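Local structure of Rv3651-like N-terminal domain-containing protein (Mycobacterium tuberculosis, 4Q6U) at residues D85-G90 with A196-P201; P110-L115 with V119-P124. The protein is of unknown function but, with one GAF-related and two PAS-like domains in a row, probably acts as a multidomain sensor of small molecules or other signals. All coordinates share one frame; numbering follows the deposited sequence.

Interaction 1. Residues D85-G90 with A196-P201; sequences DGRMHG and ALEPGP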
loop_
_atom_site.group_PDB
_atom_site.type_symbol
_atom_site.label_atom_id
_atom_site.label_comp_id
_atom_site.label_asym_id
_atom_site.label_seq_id
_atom_site.Cartn_x
_atom_site.Cartn_y
_atom_site.Cartn_z
ATOM N N ASP B 85 -25.733 18.830 15.969
ATOM C CA ASP B 85 -27.150 18.558 15.719
ATOM C C ASP B 85 -27.843 17.990 16.966
ATOM O O ASP B 85 -28.998 17.577 16.905
ATOM C CB ASP B 85 -27.326 17.603 14.530
ATOM C CG ASP B 85 -26.490 16.343 14.657
ATOM O OD1 ASP B 85 -26.063 16.025 15.785
ATOM O OD2 ASP B 85 -26.263 15.668 13.622
ATOM N N GLY B 86 -27.119 17.953 18.086
ATOM C CA GLY B 86 -27.655 17.464 19.346
ATOM C C GLY B 86 -27.424 15.985 19.614
ATOM O O GLY B 86 -27.768 15.483 20.681
ATOM N N ARG B 87 -26.833 15.286 18.649
ATOM C CA ARG B 87 -26.624 13.843 18.743
ATOM C C ARG B 87 -25.371 13.477 19.519
ATOM O O ARG B 87 -24.294 14.024 19.292
ATOM C CB ARG B 87 -26.541 13.219 17.344
ATOM C CG ARG B 87 -27.834 13.325 16.548
ATOM C CD ARG B 87 -28.902 12.408 17.122
ATOM N NE ARG B 87 -28.406 11.040 17.259
ATOM C CZ ARG B 87 -28.371 10.153 16.269
ATOM N NH1 ARG B 87 -28.806 10.486 15.054
ATOM N NH2 ARG B 87 -27.899 8.932 16.494
HETATM N N MSE B 88 -25.521 12.529 20.430
HETATM C CA MSE B 88 -24.403 12.053 21.229
HETATM C C MSE B 88 -23.572 11.059 20.436
HETATM O O MSE B 88 -24.072 10.004 20.058
HETATM C CB MSE B 88 -24.922 11.407 22.508
HETATM C CG MSE B 88 -23.840 10.896 23.414
HETATM SE SE MSE B 88 -23.597 12.010 24.977
HETATM C CE MSE B 88 -25.464 12.399 25.375
ATOM N N HIS B 89 -22.315 11.403 20.162
ATOM C CA HIS B 89 -21.435 10.511 19.418
ATOM C C HIS B 89 -20.638 9.605 20.341
ATOM O O HIS B 89 -20.208 8.511 19.952
ATOM C CB HIS B 89 -20.467 11.309 18.543
ATOM C CG HIS B 89 -21.087 11.837 17.290
ATOM N ND1 HIS B 89 -20.358 12.083 16.145
ATOM C CD2 HIS B 89 -22.368 12.162 16.994
ATOM C CE1 HIS B 89 -21.161 12.539 15.203
ATOM N NE2 HIS B 89 -22.389 12.597 15.692
ATOM N N GLY B 90 -20.408 10.079 21.552
ATOM C CA GLY B 90 -19.631 9.309 22.501
ATOM C C GLY B 90 -19.595 9.936 23.877
ATOM O O GLY B 90 -20.199 10.985 24.118
ATOM N N ALA B 196 -24.940 4.653 9.488
ATOM C CA ALA B 196 -26.265 4.150 9.823
ATOM C C ALA B 196 -27.353 4.929 9.080
ATOM O O ALA B 196 -27.144 6.071 8.665
ATOM C CB ALA B 196 -26.498 4.220 11.327
ATOM N N LEU B 197 -28.511 4.303 8.911
ATOM C CA LEU B 197 -29.653 4.979 8.316
ATOM C C LEU B 197 -30.378 5.825 9.359
ATOM O O LEU B 197 -30.710 5.343 10.439
ATOM C CB LEU B 197 -30.612 3.964 7.687
ATOM C CG LEU B 197 -30.067 3.274 6.434
ATOM C CD1 LEU B 197 -30.932 2.087 6.031
ATOM C CD2 LEU B 197 -29.957 4.276 5.298
ATOM N N GLU B 198 -30.603 7.094 9.035
ATOM C CA GLU B 198 -31.337 8.000 9.912
ATOM C C GLU B 198 -32.510 8.603 9.148
ATOM O O GLU B 198 -32.413 8.807 7.942
ATOM C CB GLU B 198 -30.413 9.098 10.445
ATOM C CG GLU B 198 -29.131 8.565 11.058
ATOM C CD GLU B 198 -28.264 9.649 11.667
ATOM O OE1 GLU B 198 -28.516 10.846 11.412
ATOM O OE2 GLU B 198 -27.324 9.299 12.409
ATOM N N PRO B 199 -33.630 8.875 9.841
ATOM C CA PRO B 199 -34.800 9.458 9.171
ATOM C C PRO B 199 -34.487 10.797 8.506
ATOM O O PRO B 199 -33.831 11.651 9.104
ATOM C CB PRO B 199 -35.810 9.639 10.313
ATOM C CG PRO B 199 -35.403 8.642 11.342
ATOM C CD PRO B 199 -33.896 8.582 11.260
ATOM N N GLY B 200 -34.945 10.965 7.270
ATOM C CA GLY B 200 -34.752 12.209 6.551
ATOM C C GLY B 200 -36.039 13.005 6.421
ATOM O O GLY B 200 -37.066 12.637 6.994
ATOM N N PRO B 201 -35.992 14.097 5.645
ATOM C CA PRO B 201 -37.079 15.075 5.527
ATOM C C PRO B 201 -38.346 14.533 4.872
ATOM O O PRO B 201 -39.440 14.748 5.397
ATOM C CB PRO B 201 -36.461 16.175 4.661
ATOM C CG PRO B 201 -35.411 15.484 3.870
ATOM C CD PRO B 201 -34.845 14.444 4.787
HETATM O O HOH W 1 -27.744 6.773 14.054
#

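Interaction 2. Residues P110-L115 with V119-P124; sequences PLKWDL and VATDTP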
loop_
_atom_site.group_PDB
_atom_site.type_symbol
_atom_site.label_atom_id
_atom_site.label_comp_id
_atom_site.label_asym_id
_atom_site.label_seq_id
_atom_site.Cartn_x
_atom_site.Cartn_y
_atom_site.Cartn_z
ATOM N N PRO B 110 -16.298 15.653 17.255
ATOM C CA PRO B 110 -17.394 14.998 16.545
ATOM C C PRO B 110 -17.576 15.612 15.166
ATOM O O PRO B 110 -17.386 16.817 14.990
ATOM C CB PRO B 110 -18.602 15.272 17.441
ATOM C CG PRO B 110 -18.285 16.574 18.068
ATOM C CD PRO B 110 -16.789 16.646 18.227
ATOM N N LEU B 111 -17.893 14.771 14.193
ATOM C CA LEU B 111 -18.244 15.231 12.854
ATOM C C LEU B 111 -19.170 14.205 12.212
ATOM O O LEU B 111 -19.334 13.087 12.726
ATOM C CB LEU B 111 -16.990 15.430 11.991
ATOM C CG LEU B 111 -16.166 14.167 11.698
ATOM C CD1 LEU B 111 -15.740 14.140 10.239
ATOM C CD2 LEU B 111 -14.936 14.079 12.579
ATOM N N LYS B 112 -19.753 14.562 11.078
ATOM C CA LYS B 112 -20.564 13.609 10.349
ATOM C C LYS B 112 -20.460 13.857 8.859
ATOM O O LYS B 112 -20.213 14.985 8.411
ATOM C CB LYS B 112 -22.034 13.670 10.781
ATOM C CG LYS B 112 -22.722 14.978 10.465
ATOM C CD LYS B 112 -24.188 14.955 10.907
ATOM C CE LYS B 112 -24.895 16.266 10.578
ATOM N NZ LYS B 112 -26.294 16.244 11.100
ATOM N N TRP B 113 -20.623 12.777 8.106
ATOM C CA TRP B 113 -20.740 12.839 6.660
ATOM C C TRP B 113 -22.145 12.377 6.312
ATOM O O TRP B 113 -22.519 11.244 6.636
ATOM C CB TRP B 113 -19.696 11.955 5.968
ATOM C CG TRP B 113 -18.311 12.514 5.966
ATOM C CD1 TRP B 113 -17.842 13.561 6.707
ATOM C CD2 TRP B 113 -17.213 12.066 5.164
ATOM N NE1 TRP B 113 -16.510 13.784 6.420
ATOM C CE2 TRP B 113 -16.106 12.880 5.475
ATOM C CE3 TRP B 113 -17.059 11.051 4.208
ATOM C CZ2 TRP B 113 -14.852 12.707 4.868
ATOM C CZ3 TRP B 113 -15.820 10.884 3.607
ATOM C CH2 TRP B 113 -14.731 11.707 3.941
ATOM N N ASP B 114 -22.940 13.255 5.700
ATOM C CA ASP B 114 -24.223 12.824 5.147
ATOM C C ASP B 114 -23.951 12.257 3.757
ATOM O O ASP B 114 -23.677 13.005 2.821
ATOM C CB ASP B 114 -25.231 13.980 5.090
ATOM C CG ASP B 114 -26.643 13.519 4.717
ATOM O OD1 ASP B 114 -26.782 12.615 3.864
ATOM O OD2 ASP B 114 -27.624 14.063 5.281
ATOM N N LEU B 115 -24.005 10.932 3.633
ATOM C CA LEU B 115 -23.670 10.267 2.369
ATOM C C LEU B 115 -24.766 10.451 1.325
ATOM O O LEU B 115 -24.511 10.387 0.131
ATOM C CB LEU B 115 -23.425 8.777 2.598
ATOM C CG LEU B 115 -22.370 8.494 3.663
ATOM C CD1 LEU B 115 -22.197 6.998 3.877
ATOM C CD2 LEU B 115 -21.062 9.163 3.273
ATOM N N VAL B 119 -22.451 15.620 1.829
ATOM C CA VAL B 119 -21.993 16.816 2.526
ATOM C C VAL B 119 -21.528 16.511 3.960
ATOM O O VAL B 119 -22.154 15.734 4.671
ATOM C CB VAL B 119 -23.114 17.894 2.564
ATOM C CG1 VAL B 119 -22.712 19.082 3.423
ATOM C CG2 VAL B 119 -23.475 18.354 1.147
ATOM N N ALA B 120 -20.416 17.118 4.361
ATOM C CA ALA B 120 -19.868 16.934 5.696
ATOM C C ALA B 120 -20.191 18.116 6.609
ATOM O O ALA B 120 -20.275 19.261 6.166
ATOM C CB ALA B 120 -18.359 16.728 5.628
ATOM N N THR B 121 -20.360 17.819 7.891
ATOM C CA THR B 121 -20.528 18.834 8.905
ATOM C C THR B 121 -19.456 18.557 9.955
ATOM O O THR B 121 -19.440 17.474 10.556
ATOM C CB THR B 121 -21.931 18.778 9.519
ATOM O OG1 THR B 121 -22.893 18.689 8.461
ATOM C CG2 THR B 121 -22.218 20.021 10.387
ATOM N N ASP B 122 -18.533 19.497 10.138
ATOM C CA ASP B 122 -17.497 19.327 11.166
ATOM C C ASP B 122 -17.793 20.213 12.352
ATOM O O ASP B 122 -18.850 20.846 12.404
ATOM C CB ASP B 122 -16.111 19.656 10.625
ATOM C CG ASP B 122 -15.524 18.524 9.816
ATOM O OD1 ASP B 122 -16.066 18.256 8.728
ATOM O OD2 ASP B 122 -14.537 17.906 10.273
ATOM N N THR B 123 -16.847 20.253 13.288
ATOM C CA THR B 123 -16.912 21.128 14.464
ATOM C C THR B 123 -15.570 21.850 14.604
ATOM O O THR B 123 -14.583 21.425 14.001
ATOM C CB THR B 123 -17.214 20.330 15.754
ATOM O OG1 THR B 123 -16.241 19.293 15.917
ATOM C CG2 THR B 123 -18.599 19.705 15.692
ATOM N N PRO B 124 -15.526 22.955 15.367
ATOM C CA PRO B 124 -14.233 23.561 15.710
ATOM C C PRO B 124 -13.249 22.536 16.277
ATOM O O PRO B 124 -12.062 22.539 15.936
ATOM C CB PRO B 124 -14.612 24.602 16.771
ATOM C CG PRO B 124 -15.992 25.026 16.367
ATOM C CD PRO B 124 -16.660 23.789 15.816
#

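Interaction 1. Residues D85-G90 with A196-P201
Glu198 of 196-201 meets Arg87 of 85-90 by a single salt bridge between side chains whose backbones stay far apart, 11.6 Å from Arg87 CA to Glu198 CA. Within 196-201, Ala196 and Glu198 continue strand 186-198 and bond through their backbones to Val208 and His206 of strand 206-215. Glu198 then reaches across with its chain extended beyond CG (chi2 -176°), while Arg87 arrives from the opposite direction with its chain folded at chi2 and chi3. Glu198 OE2 lies 3.3 Å from Arg87 NH1, but the bond is weak and bent, 137° at the hydrogen, and the guanidinium and carboxylate planes are turned 42° apart. A water in the plane of the guanidinium, at its edge, accepts from Arg87 NH2 and donates to Glu198 OE2 at 3.0 Å, closing a second, indirect link. On the other side, Asp85 OD1 accepts from Arg87 N at 3.1 Å in an Asx turn, which shapes the loop that presents the arginine. Glu198 OE2 also pairs with Arg210 NE, and the Arg210 guanidinium lies close to that of Arg87. The carboxylate thus probably offsets two neighbouring positive charges, so 85-90 and 196-201 are joined at the surface by charge and one water, adding a polar link between the N-terminal and middle domains.

Interaction 2. Residues P110-L115 with V119-P124
Strands 110-114 and 119-121 run antiparallel as a beta hairpin, their axes 4.7 Å apart at 166°, with Lys112-Thr121 and Asp114-Val119 as hydrogen-bonded pairs and Trp113-Ala120 as the non-hydrogen-bonded pair between them. Lys112 N donates to Thr121 O at 3.0 Å and Thr121 N to Lys112 O at 2.9 Å, both nearly straight; Asp114 and Val119 do the same over a slightly more bent pair. Past the Lys112-Thr121 pair, away from the turn, Thr123 OG1 donates to Pro110 O at 2.9 Å, in the carbonyl plane. With chi1 at 56°, this hydroxyl sits between the backbone N and the carbonyl carbon, where it also accepts from Ser126 N as the N-cap of helix 124-129. Trp113 brings CD1 to 3.4 Å from Ala120 CB, meeting the methyl obliquely; its NE1 bonds to Asp147 and its ring stacks with Phe144. On the opposite face Lys112 and Thr121 lie side by side, the extended lysine passing CE at 3.8 Å from Thr121 OG1 on its way to a salt bridge with Asp85. Asp122 runs alongside Leu111, OD2 3.9 Å from Leu111 CB, and that same oxygen bonds to Ser126 OG. Asp114 turns its carboxylate away from Val119, OD2 to His206 and OD1 to Arg117 N. The hairpin forms one margin of the five-stranded antiparallel sheet of the PAS-like middle domain, and the doubly used Thr123 hydroxyl ties the start of strand 110-114 to the N-terminus of helix 124-129.

How the interactions relate
The two contacts lie with centres about 11 Å apart and meet through a salt bridge, Asp85 OD2 to Lys112 NZ at 2.6 Å. His89 both packs and bonds here: its CE1 comes to 3.1 Å from Leu111 O and its ND1 to 3.9 Å from Pro110 CB, while ND1 bonds to Ala211 O and NE2 to Arg210. Interaction 2 is nested along the chain inside the loop closed by interaction 1, and 110-115 shares the middle-domain sheet with 196-201. Arg210, on strand 206-215 of that sheet, pairs with both Asp85 and Glu198, so one charged cluster spans the domain boundary. Interaction 1 bridges that boundary, whereas interaction 2 pairs the strand that carries Lys112 with its hairpin partner.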